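PDB 3WCA: farnesyltransferase, putative from Trypanosoma cruzi, which probably condenses two molecules of farnesyl diphosphate into squalene, with NADPH or NADH as reductant and magnesium as cofactor. Local coordinates for residues 126-131 and 176-181; 200-205 and 254-259. The protein carries 1 engineered substitution. All blocks are in the same frame, centred on the assembly; numbering follows the deposited sequence.

Interaction 1 of 2, residues 126-131 and 176-181; sequences KAYQDV and YVSSGL
Ser179, whose CB packs against Tyr128, has its OG gripped twice by backbone at the end of helix 154-179 and the turn after it. OG donates to the carbonyl of Tyr176, with Ser179 OG and Tyr176 O 2.6 Å apart and the donor 35° above the carbonyl plane, and it accepts from Leu181 N at 3.0 Å, the bond that defines an ST turn. A chi1 of 77° sets OG between the backbone N and the carbonyl carbon, where it can serve both partners. Gly180, with positive phi, is where the chain leaves the helix.

From helix 126-147, Tyr128 brings its OH to 3.1 Å from Ser179 CB, a close approach to carbon. That OH has a weak hydrogen bond to Glu52 of helix 51-72. Ser178 OG, anti to the backbone N (chi1 -180°), meets the methyl of Ala127, OG to Ala127 CB being 3.1 Å. Ser178 OG also approaches the Tyr128 ring obliquely, 3.8 Å from Tyr128 CE1.

This is peripheral packing in the all-helical squalene/phytoene synthase fold, although Tyr176 touches the ligand. With the Ser179 hydroxyl spent on its own backbone and Tyr128 weakly tied to Glu52, the segments meet by van der Waals packing, without a polar bond between them.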
ATOM      1  N   LYS A 126     -10.537 -10.444 -21.536  1.00 53.67           N
ATOM      2  CA  LYS A 126     -10.403  -9.127 -22.142  1.00 53.33           C
ATOM      3  C   LYS A 126     -10.552  -8.024 -21.100  1.00 50.92           C
ATOM      4  O   LYS A 126      -9.744  -7.097 -21.052  1.00 50.81           O
ATOM      5  CB  LYS A 126     -11.463  -8.957 -23.237  1.00 55.93           C
ATOM      6  CG  LYS A 126     -11.683  -7.525 -23.715  1.00 56.86           C
ATOM      7  CD  LYS A 126     -10.533  -7.026 -24.575  1.00 58.85           C
ATOM      8  CE  LYS A 126     -10.842  -5.637 -25.125  1.00 60.28           C
ATOM      9  NZ  LYS A 126     -12.135  -5.624 -25.869  1.00 59.95           N
ATOM     10  N   ALA A 127     -11.588  -8.132 -20.270  1.00 48.57           N
ATOM     11  CA  ALA A 127     -11.856  -7.138 -19.235  1.00 46.36           C
ATOM     12  C   ALA A 127     -10.744  -7.020 -18.173  1.00 45.55           C
ATOM     13  O   ALA A 127     -10.488  -5.926 -17.675  1.00 44.72           O
ATOM     14  CB  ALA A 127     -13.200  -7.431 -18.570  1.00 44.56           C
ATOM     15  N   TYR A 128     -10.090  -8.130 -17.828  1.00 44.51           N
ATOM     16  CA  TYR A 128      -9.011  -8.085 -16.840  1.00 43.34           C
ATOM     17  C   TYR A 128      -7.792  -7.387 -17.427  1.00 43.40           C
ATOM     18  O   TYR A 128      -7.108  -6.633 -16.731  1.00 43.39           O
ATOM     19  CB  TYR A 128      -8.579  -9.487 -16.396  1.00 41.16           C
ATOM     20  CG  TYR A 128      -9.580 -10.242 -15.564  1.00 42.77           C
ATOM     21  CD1 TYR A 128     -10.466  -9.577 -14.719  1.00 43.86           C
ATOM     22  CD2 TYR A 128      -9.622 -11.635 -15.597  1.00 43.95           C
ATOM     23  CE1 TYR A 128     -11.374 -10.282 -13.929  1.00 45.19           C
ATOM     24  CE2 TYR A 128     -10.520 -12.346 -14.810  1.00 45.83           C
ATOM     25  CZ  TYR A 128     -11.393 -11.665 -13.980  1.00 45.32           C
ATOM     26  OH  TYR A 128     -12.271 -12.371 -13.198  1.00 47.52           O
ATOM     27  N   GLN A 129      -7.515  -7.659 -18.702  1.00 43.03           N
ATOM     28  CA  GLN A 129      -6.377  -7.061 -19.389  1.00 43.36           C
ATOM     29  C   GLN A 129      -6.492  -5.549 -19.422  1.00 41.43           C
ATOM     30  O   GLN A 129      -5.515  -4.854 -19.192  1.00 43.41           O
ATOM     31  CB  GLN A 129      -6.277  -7.564 -20.833  1.00 45.51           C
ATOM     32  CG  GLN A 129      -6.097  -9.069 -20.998  1.00 49.47           C
ATOM     33  CD  GLN A 129      -6.030  -9.478 -22.463  1.00 50.13           C
ATOM     34  OE1 GLN A 129      -6.743  -8.927 -23.301  1.00 51.60           O
ATOM     35  NE2 GLN A 129      -5.184 -10.452 -22.774  1.00 50.66           N
ATOM     36  N   ASP A 130      -7.692  -5.047 -19.699  1.00 41.52           N
ATOM     37  CA  ASP A 130      -7.924  -3.604 -19.799  1.00 41.76           C
ATOM     38  C   ASP A 130      -7.779  -2.850 -18.478  1.00 39.87           C
ATOM     39  O   ASP A 130      -7.272  -1.722 -18.449  1.00 37.85           O
ATOM     40  CB  ASP A 130      -9.313  -3.325 -20.399  1.00 43.91           C
ATOM     41  CG  ASP A 130      -9.441  -3.797 -21.850  1.00 44.54           C
ATOM     42  OD1 ASP A 130      -8.421  -4.213 -22.451  1.00 44.62           O
ATOM     43  OD2 ASP A 130     -10.571  -3.743 -22.385  1.00 44.10           O
ATOM     44  N   VAL A 131      -8.240  -3.459 -17.391  1.00 37.47           N
ATOM     45  CA  VAL A 131      -8.133  -2.829 -16.085  1.00 35.34           C
ATOM     46  C   VAL A 131      -6.646  -2.672 -15.771  1.00 36.61           C
ATOM     47  O   VAL A 131      -6.174  -1.584 -15.419  1.00 37.21           O
ATOM     48  CB  VAL A 131      -8.829  -3.693 -15.009  1.00 36.32           C
ATOM     49  CG1 VAL A 131      -8.490  -3.191 -13.614  1.00 30.82           C
ATOM     50  CG2 VAL A 131     -10.341  -3.654 -15.231  1.00 30.87           C
ATOM     51  N   TYR A 176     -12.688  -6.985  -9.200  1.00 36.21           N
ATOM     52  CA  TYR A 176     -13.730  -7.678  -8.435  1.00 37.58           C
ATOM     53  C   TYR A 176     -15.063  -7.635  -9.182  1.00 39.10           C
ATOM     54  O   TYR A 176     -15.787  -8.633  -9.252  1.00 38.27           O
ATOM     55  CB  TYR A 176     -13.955  -7.043  -7.048  1.00 34.67           C
ATOM     56  CG  TYR A 176     -12.767  -7.005  -6.093  1.00 32.80           C
ATOM     57  CD1 TYR A 176     -11.649  -7.811  -6.278  1.00 33.98           C
ATOM     58  CD2 TYR A 176     -12.786  -6.156  -4.983  1.00 34.09           C
ATOM     59  CE1 TYR A 176     -10.565  -7.766  -5.375  1.00 31.52           C
ATOM     60  CE2 TYR A 176     -11.725  -6.108  -4.084  1.00 30.53           C
ATOM     61  CZ  TYR A 176     -10.621  -6.906  -4.281  1.00 30.80           C
ATOM     62  OH  TYR A 176      -9.574  -6.834  -3.382  1.00 29.54           O
ATOM     63  N   VAL A 177     -15.400  -6.464  -9.709  1.00 41.42           N
ATOM     64  CA  VAL A 177     -16.648  -6.291 -10.444  1.00 42.83           C
ATOM     65  C   VAL A 177     -16.620  -7.094 -11.742  1.00 44.33           C
ATOM     66  O   VAL A 177     -17.528  -7.867 -12.036  1.00 43.83           O
ATOM     67  CB  VAL A 177     -16.888  -4.808 -10.776  1.00 42.24           C
ATOM     68  CG1 VAL A 177     -18.125  -4.657 -11.662  1.00 42.09           C
ATOM     69  CG2 VAL A 177     -17.071  -4.028  -9.493  1.00 41.67           C
ATOM     70  N   SER A 178     -15.557  -6.908 -12.508  1.00 44.72           N
ATOM     71  CA  SER A 178     -15.395  -7.599 -13.771  1.00 45.85           C
ATOM     72  C   SER A 178     -15.517  -9.115 -13.624  1.00 45.86           C
ATOM     73  O   SER A 178     -15.964  -9.801 -14.544  1.00 45.90           O
ATOM     74  CB  SER A 178     -14.037  -7.242 -14.372  1.00 46.11           C
ATOM     75  OG  SER A 178     -13.846  -7.895 -15.610  1.00 53.27           O
ATOM     76  N   SER A 179     -15.119  -9.633 -12.467  1.00 43.81           N
ATOM     77  CA  SER A 179     -15.160 -11.065 -12.206  1.00 42.04           C
ATOM     78  C   SER A 179     -16.567 -11.568 -11.919  1.00 42.83           C
ATOM     79  O   SER A 179     -16.852 -12.756 -12.083  1.00 44.56           O
ATOM     80  CB  SER A 179     -14.290 -11.404 -10.998  1.00 42.53           C
ATOM     81  OG  SER A 179     -14.956 -11.048  -9.793  1.00 38.43           O
ATOM     82  N   GLY A 180     -17.431 -10.670 -11.462  1.00 40.54           N
ATOM     83  CA  GLY A 180     -18.786 -11.056 -11.125  1.00 41.85           C
ATOM     84  C   GLY A 180     -18.934 -11.337  -9.636  1.00 43.92           C
ATOM     85  O   GLY A 180     -20.049 -11.300  -9.099  1.00 42.62           O
ATOM     86  N   LEU A 181     -17.809 -11.606  -8.964  1.00 44.23           N
ATOM     87  CA  LEU A 181     -17.804 -11.905  -7.531  1.00 42.92           C
ATOM     88  C   LEU A 181     -18.448 -10.813  -6.684  1.00 41.61           C
ATOM     89  O   LEU A 181     -19.080 -11.111  -5.675  1.00 42.98           O
ATOM     90  CB  LEU A 181     -16.373 -12.168  -7.038  1.00 43.40           C
ATOM     91  CG  LEU A 181     -15.705 -13.462  -7.523  1.00 46.18           C
ATOM     92  CD1 LEU A 181     -14.316 -13.594  -6.913  1.00 42.28           C
ATOM     93  CD2 LEU A 181     -16.569 -14.659  -7.135  1.00 44.66           C
TER

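Interaction 2 of 2, residues 200-205 and 254-259; sequences LQKTNI and VADALV. With FPS (S-[(2E,6E)-3,7,11-trimethyldodeca-2,6,10-trienyl] trihydrogen thiodiphosphate), chain E.
Lys202 and Asp256 cross at about a right angle, and at the crossing the ammonium group of the lysine finds one carboxylate oxygen. Its chi1 of -70° puts CG beside the backbone N, and the chain then runs fully extended to NZ, which reaches Asp256 OD2 at 2.9 Å in a salt bridge. The oxygen is met on its syn side, 28° out of the carboxylate plane, while Asp256 OD1 stays 3.9 Å from Lys202 NZ, making this a one-oxygen grip. The last methylenes also pass close to the acceptor: Lys202 CD and CE are each 3.5 Å from Asp256 OD2. At the root of the chain the contact turns apolar, with Lys202 CB facing the methyl of Ala257, their CB atoms 4.2 Å apart.

Lys202 is buried, and NZ has further partners in Asp158, a second salt bridge, and His260, a hydrogen bond. Two carboxylates would be expected to offset its charge inside the protein.

Another face of helix 191-207 lines the pocket of the bound farnesyl thiodiphosphate. Leu200 CD1 rests 3.8 Å from C8 of the ligand chain, Gln201 brings OE1 to 3.6 Å from C3, and Asn204 ND2 presses to 3.0 Å from C4. Helix 191-207 thus has the substrate analogue on one face and helix 243-258 on another, the salt bridge being part of the latter contact.

Around this pairing, in the interior of the all-helical squalene/phytoene synthase fold, helix 154-179 touches the lysine through Tyr157 and Cys161, and Tyr157 also touches Asp256. Helix 274-294 packs against both members, on Leu200 and Thr203 of one and Leu258 of the other, and helix 347-362 meets Ala255 and Leu258.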
ATOM      1  N   LEU A 200      -3.017   1.727   3.637  1.00 23.22           N
ATOM      2  CA  LEU A 200      -1.906   0.789   3.619  1.00 25.85           C
ATOM      3  C   LEU A 200      -0.586   1.484   3.304  1.00 25.21           C
ATOM      4  O   LEU A 200       0.407   1.282   3.999  1.00 23.66           O
ATOM      5  CB  LEU A 200      -2.124  -0.331   2.580  1.00 25.67           C
ATOM      6  CG  LEU A 200      -3.361  -1.239   2.663  1.00 30.07           C
ATOM      7  CD1 LEU A 200      -3.181  -2.425   1.690  1.00 26.75           C
ATOM      8  CD2 LEU A 200      -3.541  -1.751   4.090  1.00 27.10           C
ATOM      9  N   GLN A 201      -0.578   2.303   2.256  1.00 25.56           N
ATOM     10  CA  GLN A 201       0.642   2.964   1.854  1.00 25.66           C
ATOM     11  C   GLN A 201       1.155   3.878   2.961  1.00 24.81           C
ATOM     12  O   GLN A 201       2.332   3.858   3.273  1.00 26.55           O
ATOM     13  CB  GLN A 201       0.421   3.757   0.554  1.00 25.24           C
ATOM     14  CG  GLN A 201       1.703   4.332  -0.070  1.00 29.00           C
ATOM     15  CD  GLN A 201       2.728   3.258  -0.442  1.00 33.61           C
ATOM     16  OE1 GLN A 201       2.384   2.230  -1.016  1.00 37.13           O
ATOM     17  NE2 GLN A 201       3.992   3.506  -0.126  1.00 34.86           N
ATOM     18  N   LYS A 202       0.268   4.653   3.568  1.00 24.74           N
ATOM     19  CA  LYS A 202       0.682   5.576   4.616  1.00 27.62           C
ATOM     20  C   LYS A 202       1.229   4.876   5.858  1.00 27.77           C
ATOM     21  O   LYS A 202       2.209   5.339   6.446  1.00 28.11           O
ATOM     22  CB  LYS A 202      -0.475   6.517   4.984  1.00 24.78           C
ATOM     23  CG  LYS A 202      -0.805   7.519   3.876  1.00 24.22           C
ATOM     24  CD  LYS A 202      -1.742   8.616   4.361  1.00 23.27           C
ATOM     25  CE  LYS A 202      -2.084   9.593   3.243  1.00 22.16           C
ATOM     26  NZ  LYS A 202      -3.018  10.669   3.700  1.00 24.78           N
ATOM     27  N   THR A 203       0.615   3.765   6.258  1.00 27.23           N
ATOM     28  CA  THR A 203       1.103   3.047   7.428  1.00 24.76           C
ATOM     29  C   THR A 203       2.503   2.532   7.126  1.00 25.09           C
ATOM     30  O   THR A 203       3.373   2.554   7.990  1.00 25.36           O
ATOM     31  CB  THR A 203       0.172   1.884   7.812  1.00 24.60           C
ATOM     32  OG1 THR A 203      -1.137   2.402   8.084  1.00 26.03           O
ATOM     33  CG2 THR A 203       0.676   1.187   9.072  1.00 26.14           C
ATOM     34  N   ASN A 204       2.747   2.104   5.891  1.00 24.69           N
ATOM     35  CA  ASN A 204       4.079   1.623   5.576  1.00 26.05           C
ATOM     36  C   ASN A 204       5.067   2.780   5.534  1.00 25.30           C
ATOM     37  O   ASN A 204       6.172   2.658   6.035  1.00 25.60           O
ATOM     38  CB  ASN A 204       4.098   0.864   4.247  1.00 29.55           C
ATOM     39  CG  ASN A 204       3.353  -0.470   4.322  1.00 33.94           C
ATOM     40  OD1 ASN A 204       3.079  -0.989   5.406  1.00 35.24           O
ATOM     41  ND2 ASN A 204       3.035  -1.030   3.165  1.00 37.42           N
ATOM     42  N   ILE A 205       4.675   3.902   4.937  1.00 23.52           N
ATOM     43  CA  ILE A 205       5.566   5.061   4.861  1.00 24.94           C
ATOM     44  C   ILE A 205       5.958   5.520   6.272  1.00 25.61           C
ATOM     45  O   ILE A 205       7.114   5.900   6.526  1.00 24.83           O
ATOM     46  CB  ILE A 205       4.895   6.225   4.068  1.00 26.08           C
ATOM     47  CG1 ILE A 205       5.058   5.971   2.565  1.00 26.66           C
ATOM     48  CG2 ILE A 205       5.528   7.576   4.443  1.00 28.32           C
ATOM     49  CD1 ILE A 205       4.289   6.949   1.670  1.00 25.68           C
ATOM     50  N   VAL A 254       0.488   9.723  12.045  1.00 28.94           N
ATOM     51  CA  VAL A 254      -0.512   8.730  12.410  1.00 26.67           C
ATOM     52  C   VAL A 254      -1.905   9.359  12.291  1.00 28.21           C
ATOM     53  O   VAL A 254      -2.804   8.787  11.663  1.00 25.06           O
ATOM     54  CB  VAL A 254      -0.270   8.225  13.841  1.00 24.95           C
ATOM     55  CG1 VAL A 254      -1.423   7.347  14.301  1.00 27.42           C
ATOM     56  CG2 VAL A 254       1.023   7.429  13.883  1.00 24.62           C
ATOM     57  N   ALA A 255      -2.075  10.544  12.881  1.00 28.10           N
ATOM     58  CA  ALA A 255      -3.354  11.252  12.824  1.00 28.02           C
ATOM     59  C   ALA A 255      -3.789  11.405  11.376  1.00 26.63           C
ATOM     60  O   ALA A 255      -4.962  11.271  11.043  1.00 26.43           O
ATOM     61  CB  ALA A 255      -3.229  12.632  13.473  1.00 28.57           C
ATOM     62  N   ASP A 256      -2.835  11.684  10.504  1.00 27.63           N
ATOM     63  CA  ASP A 256      -3.169  11.850   9.103  1.00 29.41           C
ATOM     64  C   ASP A 256      -3.672  10.534   8.485  1.00 28.29           C
ATOM     65  O   ASP A 256      -4.612  10.529   7.688  1.00 27.90           O
ATOM     66  CB  ASP A 256      -1.961  12.352   8.339  1.00 32.63           C
ATOM     67  CG  ASP A 256      -2.228  12.458   6.858  1.00 35.98           C
ATOM     68  OD1 ASP A 256      -2.966  13.382   6.466  1.00 36.68           O
ATOM     69  OD2 ASP A 256      -1.708  11.613   6.094  1.00 36.14           O
ATOM     70  N   ALA A 257      -3.069   9.414   8.868  1.00 28.05           N
ATOM     71  CA  ALA A 257      -3.489   8.120   8.318  1.00 26.25           C
ATOM     72  C   ALA A 257      -4.846   7.676   8.846  1.00 25.27           C
ATOM     73  O   ALA A 257      -5.603   7.021   8.145  1.00 27.34           O
ATOM     74  CB  ALA A 257      -2.441   7.049   8.625  1.00 25.75           C
ATOM     75  N   LEU A 258      -5.154   8.041  10.084  1.00 26.95           N
ATOM     76  CA  LEU A 258      -6.411   7.651  10.698  1.00 28.42           C
ATOM     77  C   LEU A 258      -7.627   8.189   9.966  1.00 28.98           C
ATOM     78  O   LEU A 258      -8.725   7.656  10.114  1.00 28.41           O
ATOM     79  CB  LEU A 258      -6.442   8.103  12.156  1.00 31.06           C
ATOM     80  CG  LEU A 258      -5.613   7.222  13.087  1.00 34.77           C
ATOM     81  CD1 LEU A 258      -5.606   7.805  14.503  1.00 31.45           C
ATOM     82  CD2 LEU A 258      -6.216   5.821  13.079  1.00 36.44           C
ATOM     83  N   VAL A 259      -7.427   9.249   9.191  1.00 29.67           N
ATOM     84  CA  VAL A 259      -8.503   9.865   8.409  1.00 31.72           C
ATOM     85  C   VAL A 259      -9.167   8.825   7.502  1.00 32.57           C
ATOM     86  O   VAL A 259     -10.371   8.870   7.262  1.00 33.64           O
ATOM     87  CB  VAL A 259      -7.954  11.019   7.492  1.00 33.34           C
ATOM     88  CG1 VAL A 259      -9.040  11.510   6.554  1.00 34.82           C
ATOM     89  CG2 VAL A 259      -7.456  12.190   8.339  1.00 33.77           C
TER
HETATM   90  C1  FPS E 501       3.978  -2.491  -0.795  1.00 89.25           C
HETATM   91  S1  FPS E 501       4.472  -4.102  -1.581  1.00 95.67           S
HETATM   92  C2  FPS E 501       2.650  -1.978  -1.431  1.00 83.44           C
HETATM   93  C3  FPS E 501       1.571  -1.313  -0.857  1.00 77.80           C
HETATM   94  C4  FPS E 501       1.481  -0.923   0.602  1.00 78.08           C
HETATM   95  C5  FPS E 501       0.410  -0.976  -1.763  1.00 71.09           C
HETATM   96  C6  FPS E 501      -0.535  -2.141  -2.196  1.00 61.80           C
HETATM   97  C7  FPS E 501      -1.945  -1.591  -2.171  1.00 51.52           C
HETATM   98  C8  FPS E 501      -3.087  -2.293  -2.138  1.00 45.16           C
HETATM   99  C10 FPS E 501      -4.389  -1.470  -2.129  1.00 40.53           C
HETATM  100  C9  FPS E 501      -3.147  -3.825  -2.114  1.00 44.63           C
HETATM  101  C11 FPS E 501      -5.518  -2.184  -1.421  1.00 33.29           C
HETATM  102  C12 FPS E 501      -6.830  -1.593  -1.870  1.00 28.65           C
HETATM  103  C13 FPS E 501      -7.995  -2.267  -1.990  1.00 27.54           C
HETATM  104  C14 FPS E 501      -8.151  -3.763  -1.683  1.00 28.51           C
HETATM  105  C15 FPS E 501      -9.220  -1.485  -2.456  1.00 26.00           C
HETATM  106  PA  FPS E 501       3.963  -5.685  -0.347  1.00 96.16           P
HETATM  107  O1A FPS E 501       2.461  -5.585   0.045  1.00 95.67           O
HETATM  108  O2A FPS E 501       4.214  -6.953  -1.122  1.00 94.91           O
HETATM  109  O3A FPS E 501       4.993  -5.958   0.946  1.00 98.30           O
HETATM  110  PB  FPS E 501       5.668  -5.007   2.174  1.00100.21           P
HETATM  111  O1B FPS E 501       5.571  -5.723   3.553  1.00 98.75           O
HETATM  112  O2B FPS E 501       7.197  -4.803   1.875  1.00 99.98           O
HETATM  113  O3B FPS E 501       4.851  -3.657   2.326  1.00100.45           O

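How the interactions relate
Interaction 2 is a buried contact centred about 10 Å from the centre of the chain, whereas interaction 1, about 21 Å out, is only partly buried. Their centres lie 29 Å apart and they do not touch, yet helix 154-179 serves both: its C-terminal end is one partner in interaction 1, while Asp158, near its beginning, binds the lysine of interaction 2. Helix 274-294 likewise touches side chains of each. The chemistry differs in a less expected way: toward the periphery hydroxyls pack on carbon, while in the interior a salt bridge joins two helices. Both hold pocket residues, Tyr176 in interaction 1 and Leu200, Gln201 and Asn204 in interaction 2, though none of these makes the contact between the segments.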